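Local coordinates for protein threonine--tRNA ligase catalytic subunit (Aeropyrum pernix, PDB 3A32) that catalyses the ATP-dependent attachment of threonine to tRNA(Thr), but probably cannot deacylate mischarged seryl-tRNA(Thr) because it lacks the editing domain, at residues 116-130 and 287-301. Residues are numbered along the deposited sequence; the frame is centred on the assembly and turned at random.
Sequences ILLFLNEVAKHRSKL and LPRRFRLYDVVREEF
Two backbone oxygens, Leu130 O and Val297 O, lie at the edge of the Phe301 ring in its plane; Phe301 CE1 is 3.1 Å from Leu130 O. Val123 CG2 also lies at this edge, and Ser128 CA and Arg127 O approach obliquely. Ile116 CG2 sits over one face of the Phe291 ring in a CH-pi contact, 4.1 Å from the centroid; Leu287 O lies at that ring's edge, in plane. Ile116 CG2 is anti to its backbone N, which leaves CG1 to carry CD1 on to Leu287. Ile116 CD1 meets Leu287 CD1 at a tight 3.5 Å. Val123 CG2, from the same helix, lies over the rim of one face of the Phe119 ring, while Leu293, Val296, Val297 and Phe301 approach it obliquely. Leu293 CD2 is shared by Ile116 CG2 and Leu120 CD2. Val123 and Val296 meet tip to tip through their CG1 methyls.

In the class II synthetase catalytic core, helices 116-126 and 293-301 run roughly parallel, with axes 11.7 Å apart at the closest and 23° between their directions; side chains fill the space between them. Leu287 also touches the zinc ligands Cys112 and His310.

At the other end, an alanine in place of Phe301 would probably open a gap between Val123, Phe119 and the turn at Ser128 to Leu130. Arg127 NH1 makes a long salt bridge of 3.8 Å to Glu300 OE2, well out of the guanidinium plane: the charges attract, but no N-H points at the oxygen. Ala124 O lies over one guanidinium face, toward its rim. One water donates to Glu300 O and OE1 and accepts weakly from Ser128 OG.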
# COMPACT_ATOMS: atom_id res chain seq x y z
N ILE A 116 19.97 -1.24 -2.15
CA ILE A 116 21.35 -1.73 -1.95
C ILE A 116 21.77 -1.78 -0.48
O ILE A 116 22.42 -2.72 -0.09
CB ILE A 116 22.40 -0.94 -2.74
CG1 ILE A 116 22.14 -1.11 -4.23
CG2 ILE A 116 23.86 -1.42 -2.39
CD1 ILE A 116 22.73 0.04 -4.98
N LEU A 117 21.40 -0.79 0.32
CA LEU A 117 21.64 -0.88 1.75
C LEU A 117 20.95 -2.12 2.36
O LEU A 117 21.51 -2.77 3.27
CB LEU A 117 21.21 0.42 2.47
CG LEU A 117 22.03 1.73 2.31
CD1 LEU A 117 21.41 2.86 3.15
CD2 LEU A 117 23.55 1.60 2.71
N LEU A 118 19.74 -2.43 1.90
CA LEU A 118 19.01 -3.60 2.40
C LEU A 118 19.70 -4.90 2.00
O LEU A 118 19.74 -5.81 2.77
CB LEU A 118 17.54 -3.64 1.86
CG LEU A 118 16.57 -2.55 2.38
CD1 LEU A 118 15.14 -2.72 1.90
CD2 LEU A 118 16.61 -2.49 3.90
N PHE A 119 20.16 -4.99 0.78
CA PHE A 119 21.10 -6.05 0.40
C PHE A 119 22.32 -6.10 1.36
O PHE A 119 22.64 -7.14 1.92
CB PHE A 119 21.58 -5.88 -1.03
CG PHE A 119 22.68 -6.85 -1.43
CD1 PHE A 119 22.39 -8.19 -1.68
CD2 PHE A 119 24.01 -6.41 -1.59
CE1 PHE A 119 23.41 -9.11 -2.07
CE2 PHE A 119 25.04 -7.32 -1.97
CZ PHE A 119 24.73 -8.68 -2.21
N LEU A 120 22.98 -4.97 1.56
CA LEU A 120 24.16 -4.92 2.41
C LEU A 120 23.87 -5.34 3.82
O LEU A 120 24.68 -6.04 4.42
CB LEU A 120 24.85 -3.55 2.37
CG LEU A 120 25.56 -3.25 1.04
CD1 LEU A 120 26.05 -1.81 0.98
CD2 LEU A 120 26.71 -4.30 0.69
N ASN A 121 22.72 -4.95 4.36
CA ASN A 121 22.38 -5.36 5.74
C ASN A 121 22.21 -6.89 5.86
O ASN A 121 22.64 -7.46 6.84
CB ASN A 121 21.14 -4.61 6.27
CG ASN A 121 20.73 -5.09 7.64
OD1 ASN A 121 21.47 -4.94 8.63
ND2 ASN A 121 19.53 -5.68 7.73
N GLU A 122 21.58 -7.52 4.85
CA GLU A 122 21.32 -8.95 4.87
C GLU A 122 22.60 -9.74 4.69
O GLU A 122 22.75 -10.83 5.26
CB GLU A 122 20.28 -9.37 3.80
CG GLU A 122 18.96 -8.62 3.93
CD GLU A 122 18.08 -9.02 5.15
OE1 GLU A 122 18.43 -9.91 5.93
OE2 GLU A 122 17.01 -8.42 5.34
N VAL A 123 23.54 -9.20 3.91
CA VAL A 123 24.84 -9.85 3.78
C VAL A 123 25.57 -9.78 5.12
O VAL A 123 26.14 -10.77 5.57
CB VAL A 123 25.64 -9.30 2.53
CG1 VAL A 123 27.14 -9.79 2.50
CG2 VAL A 123 24.92 -9.69 1.28
N ALA A 124 25.55 -8.63 5.80
CA ALA A 124 26.23 -8.53 7.09
C ALA A 124 25.69 -9.55 8.12
O ALA A 124 26.45 -10.19 8.80
CB ALA A 124 26.16 -7.12 7.63
N LYS A 125 24.37 -9.70 8.18
CA LYS A 125 23.68 -10.62 9.09
C LYS A 125 23.81 -12.11 8.71
O LYS A 125 24.07 -12.93 9.60
CB LYS A 125 22.21 -10.19 9.13
CG LYS A 125 22.04 -8.80 9.82
CD LYS A 125 20.60 -8.35 9.85
CE LYS A 125 19.79 -9.27 10.75
NZ LYS A 125 18.37 -8.87 10.88
N HIS A 126 23.65 -12.45 7.41
CA HIS A 126 23.54 -13.84 6.96
C HIS A 126 24.60 -14.30 5.98
O HIS A 126 24.72 -15.49 5.73
CB HIS A 126 22.11 -14.14 6.44
CG HIS A 126 21.05 -13.70 7.42
ND1 HIS A 126 20.92 -14.25 8.67
CD2 HIS A 126 20.16 -12.68 7.36
CE1 HIS A 126 19.97 -13.63 9.33
NE2 HIS A 126 19.48 -12.68 8.56
N ARG A 127 25.38 -13.36 5.44
CA ARG A 127 26.50 -13.70 4.55
C ARG A 127 25.95 -14.50 3.39
O ARG A 127 24.85 -14.19 2.90
CB ARG A 127 27.61 -14.45 5.30
CG ARG A 127 27.97 -13.83 6.67
CD ARG A 127 29.47 -13.76 6.91
NE ARG A 127 29.78 -12.83 8.01
CZ ARG A 127 29.66 -11.49 7.96
NH1 ARG A 127 29.24 -10.86 6.86
NH2 ARG A 127 29.97 -10.77 9.04
N SER A 128 26.67 -15.55 2.99
CA SER A 128 26.32 -16.35 1.81
C SER A 128 25.09 -17.24 1.94
O SER A 128 24.69 -17.87 0.95
CB SER A 128 27.52 -17.21 1.35
OG SER A 128 27.89 -18.10 2.39
N LYS A 129 24.48 -17.33 3.13
CA LYS A 129 23.13 -17.97 3.20
C LYS A 129 22.08 -17.22 2.38
O LYS A 129 21.07 -17.81 1.95
CB LYS A 129 22.63 -18.08 4.63
CG LYS A 129 23.40 -19.03 5.51
CD LYS A 129 22.52 -19.42 6.66
CE LYS A 129 22.43 -18.33 7.69
NZ LYS A 129 21.55 -18.86 8.78
N LEU A 130 22.31 -15.91 2.17
CA LEU A 130 21.43 -15.10 1.31
C LEU A 130 21.55 -15.65 -0.11
O LEU A 130 22.66 -15.69 -0.65
CB LEU A 130 21.83 -13.62 1.31
CG LEU A 130 20.83 -12.61 0.69
CD1 LEU A 130 19.51 -12.49 1.49
CD2 LEU A 130 21.48 -11.26 0.55
N LEU A 287 27.06 1.47 -9.67
CA LEU A 287 26.61 1.12 -8.31
C LEU A 287 27.43 0.03 -7.64
O LEU A 287 27.72 0.14 -6.47
CB LEU A 287 25.10 0.72 -8.27
CG LEU A 287 23.96 1.77 -8.29
CD1 LEU A 287 22.53 1.15 -8.28
CD2 LEU A 287 24.12 2.92 -7.22
N PRO A 288 27.76 -1.06 -8.36
CA PRO A 288 28.62 -2.08 -7.73
C PRO A 288 30.03 -1.62 -7.38
O PRO A 288 30.69 -2.24 -6.52
CB PRO A 288 28.68 -3.21 -8.78
CG PRO A 288 28.20 -2.61 -10.06
CD PRO A 288 27.31 -1.46 -9.72
N ARG A 289 30.51 -0.58 -8.07
CA ARG A 289 31.75 0.11 -7.70
C ARG A 289 31.52 1.04 -6.49
O ARG A 289 32.23 0.96 -5.48
CB ARG A 289 32.34 0.89 -8.92
CG ARG A 289 33.10 -0.02 -9.93
CD ARG A 289 33.60 0.77 -11.17
NE ARG A 289 34.43 -0.05 -12.06
CZ ARG A 289 33.96 -0.88 -12.98
NH1 ARG A 289 32.65 -1.02 -13.16
NH2 ARG A 289 34.81 -1.59 -13.70
N ARG A 290 30.52 1.92 -6.58
CA ARG A 290 30.28 2.91 -5.52
C ARG A 290 29.91 2.30 -4.15
O ARG A 290 30.34 2.81 -3.11
CB ARG A 290 29.24 3.93 -5.97
CG ARG A 290 29.66 4.76 -7.18
CD ARG A 290 30.85 5.65 -6.89
NE ARG A 290 30.51 6.90 -6.18
CZ ARG A 290 31.35 7.57 -5.35
NH1 ARG A 290 32.60 7.12 -5.11
NH2 ARG A 290 30.95 8.68 -4.75
N PHE A 291 29.15 1.21 -4.16
CA PHE A 291 28.76 0.51 -2.93
C PHE A 291 29.58 -0.77 -2.69
O PHE A 291 29.21 -1.56 -1.84
CB PHE A 291 27.29 0.12 -3.00
CG PHE A 291 26.35 1.27 -2.76
CD1 PHE A 291 26.02 1.65 -1.46
CD2 PHE A 291 25.84 2.00 -3.84
CE1 PHE A 291 25.15 2.71 -1.24
CE2 PHE A 291 24.99 3.06 -3.62
CZ PHE A 291 24.65 3.42 -2.34
N ARG A 292 30.65 -0.97 -3.47
CA ARG A 292 31.60 -2.03 -3.26
C ARG A 292 30.94 -3.40 -3.31
O ARG A 292 31.31 -4.31 -2.54
CB ARG A 292 32.39 -1.76 -1.97
CG ARG A 292 33.26 -0.49 -2.11
CD ARG A 292 33.47 0.18 -0.77
NE ARG A 292 34.13 1.51 -0.81
CZ ARG A 292 34.61 2.13 0.26
NH1 ARG A 292 34.55 1.55 1.45
NH2 ARG A 292 35.18 3.32 0.16
N LEU A 293 30.02 -3.56 -4.26
CA LEU A 293 29.26 -4.81 -4.41
C LEU A 293 30.06 -5.93 -5.04
O LEU A 293 29.83 -7.11 -4.72
CB LEU A 293 27.96 -4.58 -5.18
CG LEU A 293 27.03 -3.49 -4.58
CD1 LEU A 293 25.71 -3.46 -5.32
CD2 LEU A 293 26.84 -3.73 -3.01
N TYR A 294 30.95 -5.56 -5.95
CA TYR A 294 31.85 -6.50 -6.61
C TYR A 294 32.79 -7.16 -5.55
O TYR A 294 32.98 -8.35 -5.57
CB TYR A 294 32.68 -5.79 -7.69
CG TYR A 294 31.97 -5.42 -8.98
CD1 TYR A 294 30.97 -6.22 -9.51
CD2 TYR A 294 32.33 -4.27 -9.68
CE1 TYR A 294 30.34 -5.90 -10.68
CE2 TYR A 294 31.71 -3.93 -10.87
CZ TYR A 294 30.72 -4.75 -11.36
OH TYR A 294 30.09 -4.48 -12.57
N ASP A 295 33.33 -6.34 -4.65
CA ASP A 295 34.11 -6.78 -3.49
C ASP A 295 33.30 -7.68 -2.57
O ASP A 295 33.70 -8.82 -2.32
CB ASP A 295 34.69 -5.57 -2.73
CG ASP A 295 35.79 -4.87 -3.53
OD1 ASP A 295 36.42 -5.53 -4.38
OD2 ASP A 295 36.01 -3.65 -3.33
N VAL A 296 32.14 -7.18 -2.13
CA VAL A 296 31.26 -7.92 -1.23
C VAL A 296 30.82 -9.28 -1.80
O VAL A 296 30.86 -10.29 -1.11
CB VAL A 296 30.05 -7.01 -0.78
CG1 VAL A 296 28.90 -7.86 -0.30
CG2 VAL A 296 30.50 -6.05 0.29
N VAL A 297 30.43 -9.32 -3.06
CA VAL A 297 30.03 -10.58 -3.71
C VAL A 297 31.19 -11.56 -3.90
O VAL A 297 31.03 -12.78 -3.84
CB VAL A 297 29.28 -10.30 -5.05
CG1 VAL A 297 29.00 -11.56 -5.84
CG2 VAL A 297 28.00 -9.55 -4.76
N ARG A 298 32.37 -11.00 -4.18
CA ARG A 298 33.56 -11.81 -4.42
C ARG A 298 33.97 -12.45 -3.10
O ARG A 298 34.11 -13.67 -3.02
CB ARG A 298 34.71 -10.98 -5.04
CG ARG A 298 35.91 -11.82 -5.46
CD ARG A 298 37.21 -11.00 -5.67
NE ARG A 298 37.50 -10.03 -4.61
CZ ARG A 298 37.36 -8.70 -4.72
NH1 ARG A 298 36.91 -8.14 -5.87
NH2 ARG A 298 37.67 -7.93 -3.67
N GLU A 299 34.13 -11.62 -2.06
CA GLU A 299 34.51 -12.10 -0.73
C GLU A 299 33.51 -13.05 -0.07
O GLU A 299 33.91 -14.13 0.35
CB GLU A 299 34.82 -10.92 0.18
CG GLU A 299 36.06 -10.17 -0.28
CD GLU A 299 36.16 -8.74 0.26
OE1 GLU A 299 35.33 -8.34 1.12
OE2 GLU A 299 37.06 -8.01 -0.20
N GLU A 300 32.24 -12.69 -0.03
CA GLU A 300 31.20 -13.49 0.65
C GLU A 300 30.65 -14.64 -0.18
O GLU A 300 30.31 -15.68 0.37
CB GLU A 300 30.04 -12.60 1.10
CG GLU A 300 30.41 -11.45 2.04
CD GLU A 300 31.01 -11.92 3.37
OE1 GLU A 300 30.75 -13.06 3.82
OE2 GLU A 300 31.77 -11.14 3.98
N PHE A 301 30.52 -14.47 -1.49
CA PHE A 301 29.93 -15.53 -2.31
C PHE A 301 30.93 -16.25 -3.22
O PHE A 301 30.59 -17.28 -3.82
CB PHE A 301 28.73 -15.03 -3.12
CG PHE A 301 27.66 -14.40 -2.31
CD1 PHE A 301 26.50 -15.09 -2.02
CD2 PHE A 301 27.79 -13.08 -1.86
CE1 PHE A 301 25.48 -14.49 -1.24
CE2 PHE A 301 26.77 -12.47 -1.10
CZ PHE A 301 25.63 -13.17 -0.79
O HOH W 1 30.21 -16.00 3.19